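Intimin (Escherichia coli O127:H6 str. E2348/69, PDB 6TQD) acts as an adhesin of attaching and effacing bacteria, its passenger carrying juncture domains such as this D00-D0 pair that keep a constitutively extended conformation. Local coordinates at residues A122-T127 with D179-V184; E128-T133 with N200-V205; G155-S160 with V174-D179. All coordinates share one frame; numbering follows the deposited sequence.

The three contacts gather at one end of the bacterial Ig-like domain, their centres about 8 to 9 Å apart. Contact 2 joins the two sheets of the sandwich through its interior, contact 3 pairs two strands of one sheet, and contact 1 brings together the loops that close this end. Backbone hydrogen bonds tie them to one another. Gly126 N of contact 1 meets Ser178 O of contact 3 at 2.7 Å, Ile130 O of contact 2 receives Leu176 N of contact 3 at 2.8 Å, and Val205 N of contact 2 reaches Ala122 O of contact 1, also at 2.8 Å. Asp179 belongs to both contacts 1 and 3.

Contact 1 (A122-T127 with D179-V184)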
# COMPACT_ATOMS: atom_id res chain seq x y z
N ALA A 122 5.03 0.72 29.56
CA ALA A 122 4.17 -0.01 30.49
C ALA A 122 5.00 -0.37 31.71
O ALA A 122 6.23 -0.39 31.66
CB ALA A 122 3.58 -1.26 29.84
N LYS A 123 4.31 -0.66 32.81
CA LYS A 123 5.01 -1.04 34.02
C LYS A 123 5.62 -2.43 33.87
O LYS A 123 5.03 -3.34 33.28
CB LYS A 123 4.07 -1.00 35.23
CG LYS A 123 4.80 -1.21 36.55
CD LYS A 123 3.89 -1.12 37.76
CE LYS A 123 4.69 -1.33 39.04
NZ LYS A 123 3.82 -1.61 40.22
N ALA A 124 6.83 -2.59 34.41
CA ALA A 124 7.55 -3.85 34.34
C ALA A 124 7.15 -4.79 35.48
O ALA A 124 8.00 -5.31 36.21
CB ALA A 124 9.06 -3.58 34.37
N ASP A 125 5.85 -5.01 35.63
CA ASP A 125 5.32 -5.85 36.70
C ASP A 125 4.82 -7.20 36.20
O ASP A 125 4.21 -7.95 36.96
CB ASP A 125 4.20 -5.13 37.45
CG ASP A 125 3.03 -4.75 36.56
OD1 ASP A 125 3.07 -5.00 35.33
OD2 ASP A 125 2.05 -4.20 37.10
N GLY A 126 5.09 -7.54 34.94
CA GLY A 126 4.58 -8.78 34.39
C GLY A 126 3.08 -8.82 34.25
O GLY A 126 2.52 -9.90 34.04
N THR A 127 2.40 -7.68 34.38
CA THR A 127 0.95 -7.65 34.42
C THR A 127 0.38 -6.66 33.41
O THR A 127 -0.56 -7.00 32.68
CB THR A 127 0.46 -7.32 35.84
OG1 THR A 127 1.11 -8.18 36.78
CG2 THR A 127 -1.03 -7.53 35.95
N ASP A 179 8.33 -8.59 33.10
CA ASP A 179 8.76 -8.39 34.48
C ASP A 179 10.10 -7.66 34.59
O ASP A 179 10.60 -7.50 35.70
CB ASP A 179 8.91 -9.75 35.17
CG ASP A 179 7.59 -10.42 35.45
OD1 ASP A 179 6.82 -9.88 36.28
OD2 ASP A 179 7.32 -11.49 34.86
N LYS A 180 10.69 -7.24 33.48
CA LYS A 180 12.02 -6.66 33.48
C LYS A 180 11.97 -5.29 32.82
O LYS A 180 11.34 -5.15 31.75
CB LYS A 180 12.98 -7.58 32.70
CG LYS A 180 14.39 -7.04 32.55
CD LYS A 180 15.29 -8.03 31.83
CE LYS A 180 16.68 -7.46 31.58
NZ LYS A 180 17.54 -8.41 30.83
N PRO A 181 12.60 -4.27 33.39
CA PRO A 181 12.68 -2.98 32.69
C PRO A 181 13.60 -3.08 31.48
O PRO A 181 14.61 -3.77 31.51
CB PRO A 181 13.27 -2.04 33.75
CG PRO A 181 14.05 -2.93 34.64
CD PRO A 181 13.26 -4.21 34.71
N GLY A 182 13.23 -2.37 30.43
CA GLY A 182 14.04 -2.35 29.22
C GLY A 182 13.17 -2.20 27.99
O GLY A 182 11.94 -2.17 28.06
N GLN A 183 13.84 -2.11 26.85
CA GLN A 183 13.18 -1.96 25.56
C GLN A 183 12.88 -3.33 24.95
O GLN A 183 13.64 -4.28 25.11
CB GLN A 183 14.07 -1.16 24.61
CG GLN A 183 14.15 0.33 24.92
CD GLN A 183 14.89 1.11 23.85
OE1 GLN A 183 15.25 0.56 22.81
NE2 GLN A 183 15.13 2.38 24.11
N VAL A 184 11.76 -3.41 24.22
CA VAL A 184 11.35 -4.64 23.56
C VAL A 184 10.89 -4.30 22.15
O VAL A 184 10.15 -3.33 21.95
CB VAL A 184 10.20 -5.33 24.33
CG1 VAL A 184 9.87 -6.67 23.70
CG2 VAL A 184 10.54 -5.50 25.81
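Ala124 supplies the apolar part of this contact: its CB lies 3.7 Å from both Lys180 C and Pro181 N, over the peptide group that joins those two residues. The proline ring is a looser neighbour, with its CD 4.3 Å from the same methyl.

The polar part holds no hydrogen bond. The side chain of Asp179 has CG beside its backbone N (chi1 -72°), and this torsion lets the carboxylate turn back to Gly126, where OD1 comes within 3.1 Å of the glycine CA. Gly126 N is nearly as near, but its N-H is directed to Ser178 O and makes a poor angle with the carboxylate. A second acceptor, Asp125 O, stands 3.3 Å from Asp179 OD1.

Within 122-127 the turn is shaped by its own bonds. Ala124 centres an inverse gamma turn. Asp125 OD1 accepts Thr127 N at 2.9 Å from well above the carboxylate plane, making an Asx turn, and also takes the N-H of Glu128.

The two segments thus meet by van der Waals contact at the end of the Ig-like sandwich, tied through Ser178; the Asp125 carbonyl and carboxylate may slightly favour protonation of Asp179, an effect solvent probably weakens.

Contact 2 (E128-T133 with N200-V205); sequences EAITYT and NAVIFV
Ile130 pushes its CD1 between Val202 and Phe204, 3.7 Å from Val202 CG2 and 3.8 Å from Phe204 CZ. The isoleucine and valine meet tip to tip; the extended arm of Ile130 (chi2 178°) carries the methyl to the opposing strand. Against Phe204 the same methyl stands obliquely to the ring, whose rim reaches back to the 128-133 side: its CE1 lies 4.2 Å from Glu128 O, which sits at the ring edge, near its plane.

Such interlocking of side chains between two facing sheets forms the core of an Ig-like beta sandwich. Strands 130-133 and 202-205 belong to different sheets and run nearly antiparallel at 169°, with their axes 10.5 Å apart at closest approach.

Farther along, Val202 offers both its methyls to the phenol end of Tyr132. The hydroxyl OH fits against the valine fork, 3.2 Å from CG2 and 3.4 Å from CG1. One water accepts from Tyr132 OH at 2.7 Å and donates to Asn200 O, bridging the tyrosine to the opposing backbone. Beyond these segments, the ring of Phe115 meets that of Tyr132 with the planes inclined at about 35°, while Ala122, Leu176 and Val184 are among the residues touching Phe204.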
# COMPACT_ATOMS: atom_id res chain seq x y z
N GLU A 128 0.92 -5.45 33.35
CA GLU A 128 0.39 -4.48 32.40
C GLU A 128 0.68 -4.93 30.97
O GLU A 128 1.81 -5.31 30.65
CB GLU A 128 0.96 -3.08 32.60
CG GLU A 128 0.25 -2.10 31.66
CD GLU A 128 0.60 -0.64 31.86
OE1 GLU A 128 -0.06 0.20 31.21
OE2 GLU A 128 1.53 -0.33 32.63
N ALA A 129 -0.35 -4.90 30.13
CA ALA A 129 -0.25 -5.40 28.77
C ALA A 129 -0.10 -4.24 27.79
O ALA A 129 -0.78 -3.22 27.91
CB ALA A 129 -1.51 -6.20 28.41
N ILE A 130 0.80 -4.43 26.83
CA ILE A 130 0.86 -3.61 25.62
C ILE A 130 0.25 -4.44 24.50
O ILE A 130 0.68 -5.56 24.24
CB ILE A 130 2.31 -3.22 25.29
CG1 ILE A 130 2.89 -2.36 26.42
CG2 ILE A 130 2.37 -2.48 23.96
CD1 ILE A 130 4.34 -1.97 26.21
N THR A 131 -0.77 -3.89 23.83
CA THR A 131 -1.49 -4.62 22.80
C THR A 131 -1.05 -4.14 21.43
O THR A 131 -1.08 -2.93 21.14
CB THR A 131 -3.00 -4.45 22.95
OG1 THR A 131 -3.39 -4.93 24.25
CG2 THR A 131 -3.74 -5.24 21.89
N TYR A 132 -0.66 -5.08 20.58
CA TYR A 132 -0.18 -4.80 19.24
C TYR A 132 -1.23 -5.19 18.22
O TYR A 132 -1.94 -6.18 18.38
CB TYR A 132 1.09 -5.59 18.95
CG TYR A 132 2.32 -5.12 19.68
CD1 TYR A 132 2.52 -5.41 21.03
CD2 TYR A 132 3.30 -4.39 19.02
CE1 TYR A 132 3.66 -4.97 21.69
CE2 TYR A 132 4.44 -3.96 19.67
CZ TYR A 132 4.62 -4.25 21.01
OH TYR A 132 5.75 -3.82 21.68
N THR A 133 -1.31 -4.41 17.14
CA THR A 133 -2.24 -4.66 16.05
C THR A 133 -1.44 -4.69 14.76
O THR A 133 -0.74 -3.72 14.45
CB THR A 133 -3.31 -3.57 15.96
OG1 THR A 133 -4.05 -3.52 17.19
CG2 THR A 133 -4.28 -3.86 14.81
N ASN A 200 7.79 -0.40 16.38
CA ASN A 200 8.68 0.49 17.11
C ASN A 200 8.92 -0.08 18.51
O ASN A 200 8.07 -0.76 19.08
CB ASN A 200 8.06 1.88 17.23
CG ASN A 200 8.10 2.66 15.93
OD1 ASN A 200 8.87 2.33 15.02
ND2 ASN A 200 7.28 3.70 15.85
N ALA A 201 10.10 0.20 19.05
CA ALA A 201 10.43 -0.28 20.38
C ALA A 201 9.47 0.32 21.38
O ALA A 201 9.03 1.46 21.24
CB ALA A 201 11.86 0.12 20.74
N VAL A 202 9.13 -0.48 22.40
CA VAL A 202 8.42 -0.01 23.58
C VAL A 202 9.35 -0.22 24.75
O VAL A 202 10.34 -0.95 24.67
CB VAL A 202 7.09 -0.75 23.79
CG1 VAL A 202 6.16 -0.54 22.60
CG2 VAL A 202 7.32 -2.24 24.03
N ILE A 203 9.04 0.43 25.86
CA ILE A 203 9.88 0.37 27.05
C ILE A 203 9.03 -0.02 28.25
O ILE A 203 7.97 0.58 28.48
CB ILE A 203 10.62 1.71 27.30
CG1 ILE A 203 11.61 1.56 28.45
CG2 ILE A 203 9.62 2.83 27.58
CD1 ILE A 203 12.66 2.66 28.49
N PHE A 204 9.50 -0.99 29.02
CA PHE A 204 8.88 -1.34 30.30
C PHE A 204 9.66 -0.64 31.40
O PHE A 204 10.90 -0.68 31.42
CB PHE A 204 8.88 -2.85 30.49
CG PHE A 204 7.89 -3.58 29.61
CD1 PHE A 204 6.58 -3.76 30.02
CD2 PHE A 204 8.26 -4.06 28.37
CE1 PHE A 204 5.67 -4.42 29.23
CE2 PHE A 204 7.35 -4.72 27.57
CZ PHE A 204 6.05 -4.90 27.99
N VAL A 205 8.93 -0.01 32.33
CA VAL A 205 9.51 0.91 33.30
C VAL A 205 9.23 0.43 34.72
O VAL A 205 8.12 -0.02 35.03
CB VAL A 205 8.95 2.34 33.10
CG1 VAL A 205 9.68 3.34 33.99
CG2 VAL A 205 9.05 2.76 31.63
O HOH W 1 7.91 -3.25 20.18

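Contact 3 (G155-S160 with V174-D179); sequences GTAVLS and VTLKSD
Leu159 lays its CD2 against Leu176 CD1 at 3.7 Å, the two side chains crossing obliquely on the same face of the sheet. The other flank of Leu176 CD1 is taken by Ala157 CB at 3.6 Å, so that this single methyl lies between two residues of 155-160. Leu159 CD2 also touches Val174 CG2.

Alongside this apolar row the backbones form a short antiparallel ladder. Val158 and Lys177 are a hydrogen-bonded pair, exchanging Val158 N to Lys177 O (2.9 Å) and Lys177 N to Val158 O (3.1 Å); Leu159 and Leu176 follow as a non-hydrogen-bonded pair. A water also donates to Val158 O. The pairing is extended at both ends, with serine hydroxyls taking part. Ser178 OG, trans to the amide nitrogen (chi1 -178°), gives a 2.6 Å hydrogen bond to Thr156 O and in turn accepts Lys180 N. At the other end the backbone N of Ser160 donates to Thr175 O, and its OG receives Thr175 N at 2.9 Å in a nearly straight bond (165°).

Strand 171-177 thus carries 158-159 along one edge and pairs with 130-138 along the other, while Leu159 and Leu176 face Ile152 and Val186 of the second sheet of the Ig-like sandwich, on strands 147-154 and 182-189.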
# COMPACT_ATOMS: atom_id res chain seq x y z
N GLY A 155 14.94 -8.02 23.52
CA GLY A 155 14.40 -7.72 24.83
C GLY A 155 13.78 -8.93 25.49
O GLY A 155 13.65 -10.01 24.91
N THR A 156 13.38 -8.74 26.76
CA THR A 156 12.86 -9.80 27.61
C THR A 156 11.39 -9.50 27.90
O THR A 156 11.08 -8.52 28.60
CB THR A 156 13.65 -9.87 28.91
OG1 THR A 156 15.04 -10.10 28.62
CG2 THR A 156 13.11 -10.98 29.80
N ALA A 157 10.50 -10.36 27.42
CA ALA A 157 9.06 -10.17 27.57
C ALA A 157 8.37 -11.47 27.18
O ALA A 157 9.02 -12.46 26.84
CB ALA A 157 8.57 -8.98 26.73
N VAL A 158 7.04 -11.45 27.23
CA VAL A 158 6.23 -12.63 26.93
C VAL A 158 5.05 -12.21 26.06
O VAL A 158 4.30 -11.29 26.42
CB VAL A 158 5.71 -13.30 28.23
CG1 VAL A 158 4.92 -14.55 27.89
CG2 VAL A 158 6.86 -13.61 29.18
N LEU A 159 4.87 -12.90 24.93
CA LEU A 159 3.75 -12.68 24.04
C LEU A 159 2.59 -13.58 24.43
O LEU A 159 2.78 -14.72 24.87
CB LEU A 159 4.15 -12.98 22.59
CG LEU A 159 5.04 -11.96 21.90
CD1 LEU A 159 5.57 -12.53 20.60
CD2 LEU A 159 4.30 -10.66 21.63
N SER A 160 1.36 -13.06 24.29
CA SER A 160 0.18 -13.85 24.63
C SER A 160 -0.06 -14.99 23.66
O SER A 160 -0.73 -15.96 24.03
CB SER A 160 -1.05 -12.95 24.73
OG SER A 160 -1.27 -12.27 23.51
N VAL A 174 -2.14 -9.11 19.41
CA VAL A 174 -1.41 -9.91 20.39
C VAL A 174 -1.04 -8.96 21.53
O VAL A 174 -0.95 -7.75 21.34
CB VAL A 174 -0.16 -10.56 19.75
CG1 VAL A 174 0.86 -9.49 19.35
CG2 VAL A 174 0.47 -11.57 20.70
N THR A 175 -0.81 -9.52 22.73
CA THR A 175 -0.41 -8.70 23.87
C THR A 175 1.00 -9.08 24.32
O THR A 175 1.48 -10.18 24.07
CB THR A 175 -1.37 -8.80 25.06
OG1 THR A 175 -1.20 -10.05 25.73
CG2 THR A 175 -2.83 -8.66 24.60
N LEU A 176 1.66 -8.12 24.97
CA LEU A 176 3.03 -8.23 25.44
C LEU A 176 3.09 -7.76 26.89
O LEU A 176 2.53 -6.72 27.22
CB LEU A 176 3.94 -7.35 24.58
CG LEU A 176 5.43 -7.45 24.87
CD1 LEU A 176 5.99 -8.73 24.28
CD2 LEU A 176 6.17 -6.22 24.35
N LYS A 177 3.78 -8.53 27.73
CA LYS A 177 3.98 -8.18 29.14
C LYS A 177 5.43 -8.47 29.50
O LYS A 177 6.09 -9.29 28.84
CB LYS A 177 3.07 -8.99 30.07
CG LYS A 177 1.58 -8.83 29.79
CD LYS A 177 0.75 -9.82 30.59
CE LYS A 177 -0.73 -9.69 30.25
NZ LYS A 177 -1.56 -10.66 31.02
N SER A 178 5.93 -7.83 30.55
CA SER A 178 7.30 -8.09 30.97
C SER A 178 7.48 -7.78 32.45
O SER A 178 6.87 -6.85 32.97
CB SER A 178 8.31 -7.25 30.17
OG SER A 178 9.64 -7.56 30.56
N ASP A 179 8.33 -8.59 33.10
CA ASP A 179 8.76 -8.39 34.48
C ASP A 179 10.10 -7.66 34.59
O ASP A 179 10.60 -7.50 35.70
CB ASP A 179 8.91 -9.75 35.17
CG ASP A 179 7.59 -10.42 35.45
OD1 ASP A 179 6.82 -9.88 36.28
OD2 ASP A 179 7.32 -11.49 34.86
O HOH W 2 1.53 -11.27 27.14